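Local coordinates for protein mandelate racemase/muconate lactonizing enzyme/Enolase superfamily (Rhodobacter sphaeroides, PDB 2HZG) that belongs to the enolase superfamily, pairing an N-terminal capping domain with a TIM-barrel-like domain, and carries a bound sodium ion, at residues A[106-111]-A[360-365]; A[228-233]-A[239-244]; A[265-270]-A[295-300]. One frame throughout, in Å; residues are numbered along the deposited sequence.

Contact 1: residues A[106-111]-A[360-365]; sequences IEMALW and PGLGLQ
L362 meets M108 where a type II' beta turn, P360 to G363, sits against helix 99-118. The helix is part of the N-terminal domain of the enolase superfamily fold and the turn is in the late C-terminal region, so the contact probably helps join the two domains. L362 stands at the third position of the turn. Its CG is anti to the carbonyl carbon (chi1 -65°), and the side chain reaches the helix. One methyl does the touching: L362 CD1 lies 3.9 Å from M108 O and 4.3 Å from M108 CG. The M108 side chain also packs on A314 of helix 309-316. G361, with positive phi, lies beside the W111 backbone, with G361 CA 4.0 Å from W111 O. No hydrogen bond links the two segments directly, but L362 N bonds to OD1 of D112, the next residue of the helix. The W111 indole sits beside E107. E107 OE2 accepts from the backbone N of G285, and E107 OE1 from that of L284, which holds the carboxylate at helix 284-297. W111 NE1 donates to E107 OE2 at 2.8 Å, with OE2 in the indole plane and the donor above the carboxylate plane.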
loop_
_atom_site.group_PDB
_atom_site.type_symbol
_atom_site.label_atom_id
_atom_site.label_comp_id
_atom_site.label_asym_id
_atom_site.label_seq_id
_atom_site.Cartn_x
_atom_site.Cartn_y
_atom_site.Cartn_z
ATOM N N ILE A 106 -5.452 -11.078 11.489
ATOM C CA ILE A 106 -6.504 -10.879 12.499
ATOM C C ILE A 106 -7.840 -11.365 11.978
ATOM O O ILE A 106 -8.522 -12.119 12.648
ATOM C CB ILE A 106 -6.620 -9.391 12.914
ATOM C CG1 ILE A 106 -5.364 -8.968 13.679
ATOM C CG2 ILE A 106 -7.931 -9.112 13.749
ATOM C CD1 ILE A 106 -5.144 -7.484 13.726
ATOM N N GLU A 107 -8.191 -10.940 10.771
ATOM C CA GLU A 107 -9.475 -11.247 10.164
ATOM C C GLU A 107 -9.644 -12.768 9.955
ATOM O O GLU A 107 -10.684 -13.336 10.292
ATOM C CB GLU A 107 -9.620 -10.440 8.856
ATOM C CG GLU A 107 -11.038 -10.374 8.244
ATOM C CD GLU A 107 -11.342 -11.566 7.328
ATOM O OE1 GLU A 107 -10.562 -12.576 7.287
ATOM O OE2 GLU A 107 -12.355 -11.488 6.614
ATOM N N MET A 108 -8.627 -13.433 9.412
ATOM C CA MET A 108 -8.727 -14.875 9.248
ATOM C C MET A 108 -8.804 -15.609 10.600
ATOM O O MET A 108 -9.492 -16.625 10.686
ATOM C CB MET A 108 -7.624 -15.444 8.331
ATOM C CG MET A 108 -6.262 -15.580 8.939
ATOM S SD MET A 108 -5.060 -16.394 7.844
ATOM C CE MET A 108 -5.053 -15.207 6.489
ATOM N N ALA A 109 -8.132 -15.078 11.637
ATOM C CA ALA A 109 -8.211 -15.643 12.999
ATOM C C ALA A 109 -9.622 -15.536 13.571
ATOM O O ALA A 109 -10.031 -16.378 14.368
ATOM C CB ALA A 109 -7.195 -14.958 13.950
ATOM N N LEU A 110 -10.360 -14.500 13.158
ATOM C CA LEU A 110 -11.771 -14.343 13.526
ATOM C C LEU A 110 -12.670 -15.408 12.909
ATOM O O LEU A 110 -13.543 -15.957 13.595
ATOM C CB LEU A 110 -12.293 -12.930 13.175
ATOM C CG LEU A 110 -11.549 -11.765 13.824
ATOM C CD1 LEU A 110 -12.298 -10.458 13.533
ATOM C CD2 LEU A 110 -11.413 -12.029 15.322
ATOM N N TRP A 111 -12.455 -15.709 11.632
ATOM C CA TRP A 111 -13.123 -16.831 10.993
ATOM C C TRP A 111 -12.791 -18.167 11.653
ATOM O O TRP A 111 -13.687 -18.983 11.857
ATOM C CB TRP A 111 -12.781 -16.897 9.515
ATOM C CG TRP A 111 -13.351 -15.729 8.745
ATOM C CD1 TRP A 111 -12.674 -14.643 8.306
ATOM C CD2 TRP A 111 -14.711 -15.550 8.353
ATOM N NE1 TRP A 111 -13.527 -13.796 7.637
ATOM C CE2 TRP A 111 -14.787 -14.322 7.666
ATOM C CE3 TRP A 111 -15.886 -16.316 8.515
ATOM C CZ2 TRP A 111 -15.984 -13.833 7.136
ATOM C CZ3 TRP A 111 -17.068 -15.830 7.997
ATOM C CH2 TRP A 111 -17.113 -14.605 7.304
ATOM N N PRO A 360 -13.563 -27.608 11.728
ATOM C CA PRO A 360 -13.992 -26.267 12.180
ATOM C C PRO A 360 -12.965 -25.149 11.980
ATOM O O PRO A 360 -11.758 -25.379 12.121
ATOM C CB PRO A 360 -14.241 -26.465 13.687
ATOM C CG PRO A 360 -14.578 -27.934 13.817
ATOM C CD PRO A 360 -13.590 -28.573 12.852
ATOM N N GLY A 361 -13.462 -23.939 11.707
ATOM C CA GLY A 361 -12.606 -22.793 11.421
ATOM C C GLY A 361 -11.722 -23.064 10.217
ATOM O O GLY A 361 -12.178 -23.572 9.196
ATOM N N LEU A 362 -10.441 -22.752 10.355
ATOM C CA LEU A 362 -9.458 -23.048 9.320
ATOM C C LEU A 362 -9.037 -24.523 9.322
ATOM O O LEU A 362 -8.294 -24.957 8.442
ATOM C CB LEU A 362 -8.242 -22.104 9.447
ATOM C CG LEU A 362 -8.577 -20.611 9.198
ATOM C CD1 LEU A 362 -7.376 -19.669 9.427
ATOM C CD2 LEU A 362 -9.154 -20.393 7.789
ATOM N N GLY A 363 -9.491 -25.279 10.328
ATOM C CA GLY A 363 -9.418 -26.742 10.288
ATOM C C GLY A 363 -8.057 -27.334 10.606
ATOM O O GLY A 363 -7.833 -28.525 10.372
ATOM N N LEU A 364 -7.160 -26.521 11.166
ATOM C CA LEU A 364 -5.804 -26.936 11.511
ATOM C C LEU A 364 -5.389 -26.304 12.813
ATOM O O LEU A 364 -5.823 -25.195 13.149
ATOM C CB LEU A 364 -4.789 -26.560 10.411
ATOM C CG LEU A 364 -5.040 -27.191 9.036
ATOM C CD1 LEU A 364 -4.259 -26.453 7.969
ATOM C CD2 LEU A 364 -4.723 -28.714 9.023
ATOM N N GLN A 365 -4.545 -27.012 13.545
ATOM C CA GLN A 365 -4.100 -26.558 14.848
ATOM C C GLN A 365 -2.719 -25.925 14.694
ATOM O O GLN A 365 -1.821 -26.518 14.064
ATOM C CB GLN A 365 -4.046 -27.768 15.801
ATOM C CG GLN A 365 -4.039 -27.448 17.293
ATOM C CD GLN A 365 -5.421 -27.111 17.871
ATOM O OE1 GLN A 365 -5.513 -26.703 19.024
ATOM N NE2 GLN A 365 -6.484 -27.234 17.066
#

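Contact 2: residues A[228-233]-A[239-244]; sequences EPFDAG and AALAGR
L241 of helix 235-242 packs on P229 and F230, in the loop that follows strand 225-227. This is a beta-to-alpha connection of the TIM-barrel-like domain, and the helix folds back over its own loop. A239 and A240 continue the helix, and the A240 carbonyl O takes a bond from G243 N at 3.2 Å. L241 comes next and carries the whole contact. Its CG is anti to the backbone N (chi1 -167°), and the branch CD2 is directed at the loop. CD2 touches both loop residues: it is 3.7 Å from P229 CB and 3.7 Å from F230 CE2. Beyond L241 the helix closes at A242. R244 N bonds to L241 O, and the R244 guanidinium forms a salt bridge with E209. On the loop side, P229 CB lies 3.7 Å above one face of the F230 ring, toward its rim. H238 meets the same ring in an edge-to-face stack. The three touching residues are buried. I250 of the neighbouring strand adds apolar cover to P229 and L241, and A211 of helix 208-212 does so to F230 and L241. L241 CB lies at the edge of the phenyl ring, in its plane, 3.7 Å from F230 CE2.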
loop_
_atom_site.group_PDB
_atom_site.type_symbol
_atom_site.label_atom_id
_atom_site.label_comp_id
_atom_site.label_asym_id
_atom_site.label_seq_id
_atom_site.Cartn_x
_atom_site.Cartn_y
_atom_site.Cartn_z
ATOM N N GLU A 228 2.699 -12.404 -12.642
ATOM C CA GLU A 228 3.353 -11.171 -12.181
ATOM C C GLU A 228 4.456 -10.661 -13.115
ATOM O O GLU A 228 5.589 -10.462 -12.664
ATOM C CB GLU A 228 3.938 -11.365 -10.765
ATOM C CG GLU A 228 2.882 -11.456 -9.661
ATOM C CD GLU A 228 3.294 -10.677 -8.415
ATOM O OE1 GLU A 228 2.664 -9.599 -8.148
ATOM O OE2 GLU A 228 4.275 -11.120 -7.737
ATOM N N PRO A 229 4.148 -10.459 -14.419
ATOM C CA PRO A 229 5.257 -9.967 -15.276
ATOM C C PRO A 229 5.785 -8.576 -14.861
ATOM O O PRO A 229 6.939 -8.266 -15.107
ATOM C CB PRO A 229 4.628 -9.895 -16.687
ATOM C CG PRO A 229 3.115 -9.809 -16.419
ATOM C CD PRO A 229 2.879 -10.621 -15.166
ATOM N N PHE A 230 4.931 -7.765 -14.241
ATOM C CA PHE A 230 5.215 -6.344 -14.011
ATOM C C PHE A 230 4.927 -5.891 -12.582
ATOM O O PHE A 230 4.349 -6.665 -11.797
ATOM C CB PHE A 230 4.361 -5.497 -14.965
ATOM C CG PHE A 230 4.536 -5.849 -16.423
ATOM C CD1 PHE A 230 5.763 -5.619 -17.074
ATOM C CD2 PHE A 230 3.476 -6.397 -17.143
ATOM C CE1 PHE A 230 5.922 -5.942 -18.431
ATOM C CE2 PHE A 230 3.624 -6.727 -18.496
ATOM C CZ PHE A 230 4.844 -6.500 -19.145
ATOM N N ASP A 231 5.308 -4.641 -12.255
ATOM C CA ASP A 231 4.832 -3.964 -11.031
ATOM C C ASP A 231 3.358 -4.301 -10.853
ATOM O O ASP A 231 2.615 -4.284 -11.831
ATOM C CB ASP A 231 4.869 -2.421 -11.149
ATOM C CG ASP A 231 6.266 -1.831 -11.214
ATOM O OD1 ASP A 231 7.275 -2.545 -11.037
ATOM O OD2 ASP A 231 6.329 -0.594 -11.427
ATOM N N ALA A 232 2.929 -4.534 -9.612
ATOM C CA ALA A 232 1.529 -4.890 -9.320
ATOM C C ALA A 232 0.507 -3.875 -9.852
ATOM O O ALA A 232 -0.572 -4.251 -10.343
ATOM C CB ALA A 232 1.338 -5.103 -7.823
ATOM N N GLY A 233 0.842 -2.592 -9.757
ATOM C CA GLY A 233 -0.051 -1.534 -10.243
ATOM C C GLY A 233 0.015 -1.228 -11.732
ATOM O O GLY A 233 -0.807 -0.457 -12.238
ATOM N N ALA A 239 -2.052 -5.365 -19.708
ATOM C CA ALA A 239 -2.957 -5.376 -20.846
ATOM C C ALA A 239 -2.175 -5.388 -22.167
ATOM O O ALA A 239 -2.525 -6.123 -23.082
ATOM C CB ALA A 239 -3.931 -4.151 -20.795
ATOM N N ALA A 240 -1.138 -4.563 -22.273
ATOM C CA ALA A 240 -0.280 -4.560 -23.484
ATOM C C ALA A 240 0.331 -5.949 -23.753
ATOM O O ALA A 240 0.287 -6.449 -24.874
ATOM C CB ALA A 240 0.815 -3.493 -23.372
ATOM N N LEU A 241 0.883 -6.576 -22.719
ATOM C CA LEU A 241 1.467 -7.907 -22.845
ATOM C C LEU A 241 0.434 -8.949 -23.294
ATOM O O LEU A 241 0.701 -9.764 -24.191
ATOM C CB LEU A 241 2.119 -8.339 -21.521
ATOM C CG LEU A 241 3.034 -9.579 -21.592
ATOM C CD1 LEU A 241 4.224 -9.333 -22.529
ATOM C CD2 LEU A 241 3.529 -9.962 -20.193
ATOM N N ALA A 242 -0.736 -8.922 -22.663
ATOM C CA ALA A 242 -1.820 -9.836 -22.984
ATOM C C ALA A 242 -2.335 -9.674 -24.421
ATOM O O ALA A 242 -2.907 -10.606 -24.965
ATOM C CB ALA A 242 -2.966 -9.665 -21.989
ATOM N N GLY A 243 -2.137 -8.501 -25.022
ATOM C CA GLY A 243 -2.621 -8.240 -26.384
ATOM C C GLY A 243 -1.661 -8.641 -27.494
ATOM O O GLY A 243 -1.954 -8.441 -28.662
ATOM N N ARG A 244 -0.509 -9.203 -27.139
ATOM C CA ARG A 244 0.485 -9.601 -28.133
ATOM C C ARG A 244 0.167 -10.929 -28.824
ATOM O O ARG A 244 0.899 -11.349 -29.708
ATOM C CB ARG A 244 1.886 -9.635 -27.518
ATOM C CG ARG A 244 2.256 -8.348 -26.825
ATOM C CD ARG A 244 2.469 -7.211 -27.817
ATOM N NE ARG A 244 3.885 -7.137 -28.102
ATOM C CZ ARG A 244 4.681 -6.148 -27.728
ATOM N NH1 ARG A 244 4.203 -5.093 -27.085
ATOM N NH2 ARG A 244 5.963 -6.214 -28.037
#

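Contact 3: residues A[265-270]-A[295-300]; sequences LMDYGR and QARGIT
Two neighbouring outer helices of the TIM-barrel-like domain, 259-268 and 284-297, meet here near their C-terminal ends. A salt bridge lies beside an apolar contact. R297 grips D267 side-on with two nitrogens, one to each carboxylate oxygen. R297 NE donates to D267 OD1 at 2.8 Å, on the syn side but 26° out of the carboxylate plane. R297 NH1 donates at 2.9 Å to the syn lone pair of D267 OD2, with an N-H...O angle of 167°. The carboxylate and guanidinium planes are nearly coplanar, 28° apart. R297 NH2 bonds to A293 O of its own helix, so all three nitrogens help fix the group's rotation. The R297 chain bends at chi2 and crosses M266 at about a right angle, with R297 CD 4.0 Å from M266 CB. Next to it, I299 CD1 presses on M266 CB at 3.5 Å, tighter than usual for two carbons. G298 ends the second helix in a Schellman motif with positive phi, and the chain turns there to bring I299 to M266. M266 also packs on V290, A293 and A294 of helix 284-297. I274 of strand 273-276 touches both M266 and I299, and T300 begins the adjoining parallel strand 300-303.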
loop_
_atom_site.group_PDB
_atom_site.type_symbol
_atom_site.label_atom_id
_atom_site.label_comp_id
_atom_site.label_asym_id
_atom_site.label_seq_id
_atom_site.Cartn_x
_atom_site.Cartn_y
_atom_site.Cartn_z
ATOM N N LEU A 265 -7.026 -5.229 -11.684
ATOM C CA LEU A 265 -6.241 -6.176 -12.475
ATOM C C LEU A 265 -7.130 -6.999 -13.396
ATOM O O LEU A 265 -6.801 -7.167 -14.577
ATOM C CB LEU A 265 -5.386 -7.095 -11.572
ATOM C CG LEU A 265 -4.373 -7.986 -12.299
ATOM C CD1 LEU A 265 -3.291 -7.184 -13.041
ATOM C CD2 LEU A 265 -3.746 -8.910 -11.256
ATOM N N MET A 266 -8.259 -7.495 -12.883
ATOM C CA MET A 266 -9.209 -8.220 -13.764
ATOM C C MET A 266 -9.806 -7.330 -14.848
ATOM O O MET A 266 -9.874 -7.729 -16.010
ATOM C CB MET A 266 -10.323 -8.890 -12.979
ATOM C CG MET A 266 -9.810 -9.964 -12.034
ATOM S SD MET A 266 -11.149 -10.836 -11.201
ATOM C CE MET A 266 -11.642 -9.637 -9.976
ATOM N N ASP A 267 -10.215 -6.123 -14.464
ATOM C CA ASP A 267 -10.896 -5.232 -15.404
ATOM C C ASP A 267 -9.994 -4.509 -16.404
ATOM O O ASP A 267 -10.419 -4.294 -17.523
ATOM C CB ASP A 267 -11.807 -4.244 -14.673
ATOM C CG ASP A 267 -13.038 -4.926 -14.102
ATOM O OD1 ASP A 267 -13.387 -6.029 -14.571
ATOM O OD2 ASP A 267 -13.627 -4.389 -13.156
ATOM N N TYR A 268 -8.779 -4.132 -16.003
ATOM C CA TYR A 268 -7.873 -3.408 -16.889
ATOM C C TYR A 268 -6.625 -4.213 -17.318
ATOM O O TYR A 268 -5.984 -3.882 -18.308
ATOM C CB TYR A 268 -7.460 -2.094 -16.230
ATOM C CG TYR A 268 -8.664 -1.240 -15.872
ATOM C CD1 TYR A 268 -9.368 -0.559 -16.864
ATOM C CD2 TYR A 268 -9.109 -1.134 -14.553
ATOM C CE1 TYR A 268 -10.480 0.209 -16.563
ATOM C CE2 TYR A 268 -10.232 -0.355 -14.229
ATOM C CZ TYR A 268 -10.902 0.317 -15.257
ATOM O OH TYR A 268 -12.010 1.096 -14.995
ATOM N N GLY A 269 -6.271 -5.246 -16.558
ATOM C CA GLY A 269 -5.010 -5.951 -16.786
ATOM C C GLY A 269 -5.105 -7.065 -17.791
ATOM O O GLY A 269 -4.086 -7.575 -18.231
ATOM N N ARG A 270 -6.331 -7.478 -18.134
ATOM C CA ARG A 270 -6.546 -8.552 -19.123
ATOM C C ARG A 270 -5.894 -9.872 -18.659
ATOM O O ARG A 270 -5.369 -10.651 -19.465
ATOM C CB ARG A 270 -6.012 -8.137 -20.518
ATOM C CG ARG A 270 -6.726 -6.948 -21.170
ATOM C CD ARG A 270 -6.190 -6.738 -22.599
ATOM N NE ARG A 270 -6.395 -7.926 -23.443
ATOM C CZ ARG A 270 -6.117 -7.984 -24.745
ATOM N NH1 ARG A 270 -5.616 -6.916 -25.372
ATOM N NH2 ARG A 270 -6.341 -9.104 -25.424
ATOM N N GLN A 295 -15.963 -14.778 -10.512
ATOM C CA GLN A 295 -17.101 -15.555 -11.024
ATOM C C GLN A 295 -17.971 -14.739 -11.975
ATOM O O GLN A 295 -18.308 -15.212 -13.064
ATOM C CB GLN A 295 -17.969 -16.077 -9.866
ATOM C CG GLN A 295 -17.364 -17.257 -9.117
ATOM C CD GLN A 295 -17.422 -18.543 -9.919
ATOM O OE1 GLN A 295 -18.461 -19.184 -9.988
ATOM N NE2 GLN A 295 -16.307 -18.917 -10.539
ATOM N N ALA A 296 -18.327 -13.517 -11.578
ATOM C CA ALA A 296 -19.119 -12.632 -12.445
ATOM C C ALA A 296 -18.435 -12.376 -13.804
ATOM O O ALA A 296 -19.118 -12.212 -14.830
ATOM C CB ALA A 296 -19.397 -11.336 -11.751
ATOM N N ARG A 297 -17.093 -12.374 -13.798
ATOM C CA ARG A 297 -16.271 -12.113 -14.977
ATOM C C ARG A 297 -15.822 -13.351 -15.737
ATOM O O ARG A 297 -15.251 -13.234 -16.819
ATOM C CB ARG A 297 -15.022 -11.334 -14.570
ATOM C CG ARG A 297 -15.266 -9.878 -14.308
ATOM C CD ARG A 297 -14.323 -9.370 -13.229
ATOM N NE ARG A 297 -14.555 -7.950 -12.955
ATOM C CZ ARG A 297 -15.487 -7.474 -12.139
ATOM N NH1 ARG A 297 -15.614 -6.166 -12.011
ATOM N NH2 ARG A 297 -16.305 -8.286 -11.472
ATOM N N GLY A 298 -16.021 -14.531 -15.162
ATOM C CA GLY A 298 -15.583 -15.756 -15.809
ATOM C C GLY A 298 -14.070 -15.884 -15.796
ATOM O O GLY A 298 -13.483 -16.537 -16.663
ATOM N N ILE A 299 -13.443 -15.246 -14.808
ATOM C CA ILE A 299 -12.001 -15.347 -14.588
ATOM C C ILE A 299 -11.712 -16.408 -13.521
ATOM O O ILE A 299 -12.306 -16.399 -12.450
ATOM C CB ILE A 299 -11.381 -13.960 -14.218
ATOM C CG1 ILE A 299 -11.566 -12.977 -15.396
ATOM C CG2 ILE A 299 -9.878 -14.098 -13.831
ATOM C CD1 ILE A 299 -11.266 -11.524 -15.077
ATOM N N THR A 300 -10.799 -17.323 -13.826
ATOM C CA THR A 300 -10.368 -18.343 -12.878
ATOM C C THR A 300 -9.684 -17.737 -11.650
ATOM O O THR A 300 -8.746 -16.949 -11.766
ATOM C CB THR A 300 -9.423 -19.360 -13.528
ATOM O OG1 THR A 300 -10.049 -19.920 -14.687
ATOM C CG2 THR A 300 -9.063 -20.509 -12.521
#

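Contact 1 joins helix 99-118 of the N-terminal domain to a late loop, and it closes a span of 248 residues. Contacts 2 and 3 are both nested in that span and follow one another along the chain. Both belong to the barrel-like domain, with centres 14 Å apart. They touch directly: A239 CB lies 3.2 Å from Y268 O, so helix 235-242 packs against segment 265-270. Contact 1 stands apart, its centre 34 Å from contact 2 and 28 Å from contact 3. Helix 284-297 spans this gap in part, since it borders contact 1 at L284 and carries R297 of contact 3. Contacts 2 and 3 pack outer helices beside strands 225-227, 249-252, 273-276 and 300-303 of the parallel barrel sheet, while contact 1 probably helps join the two domains.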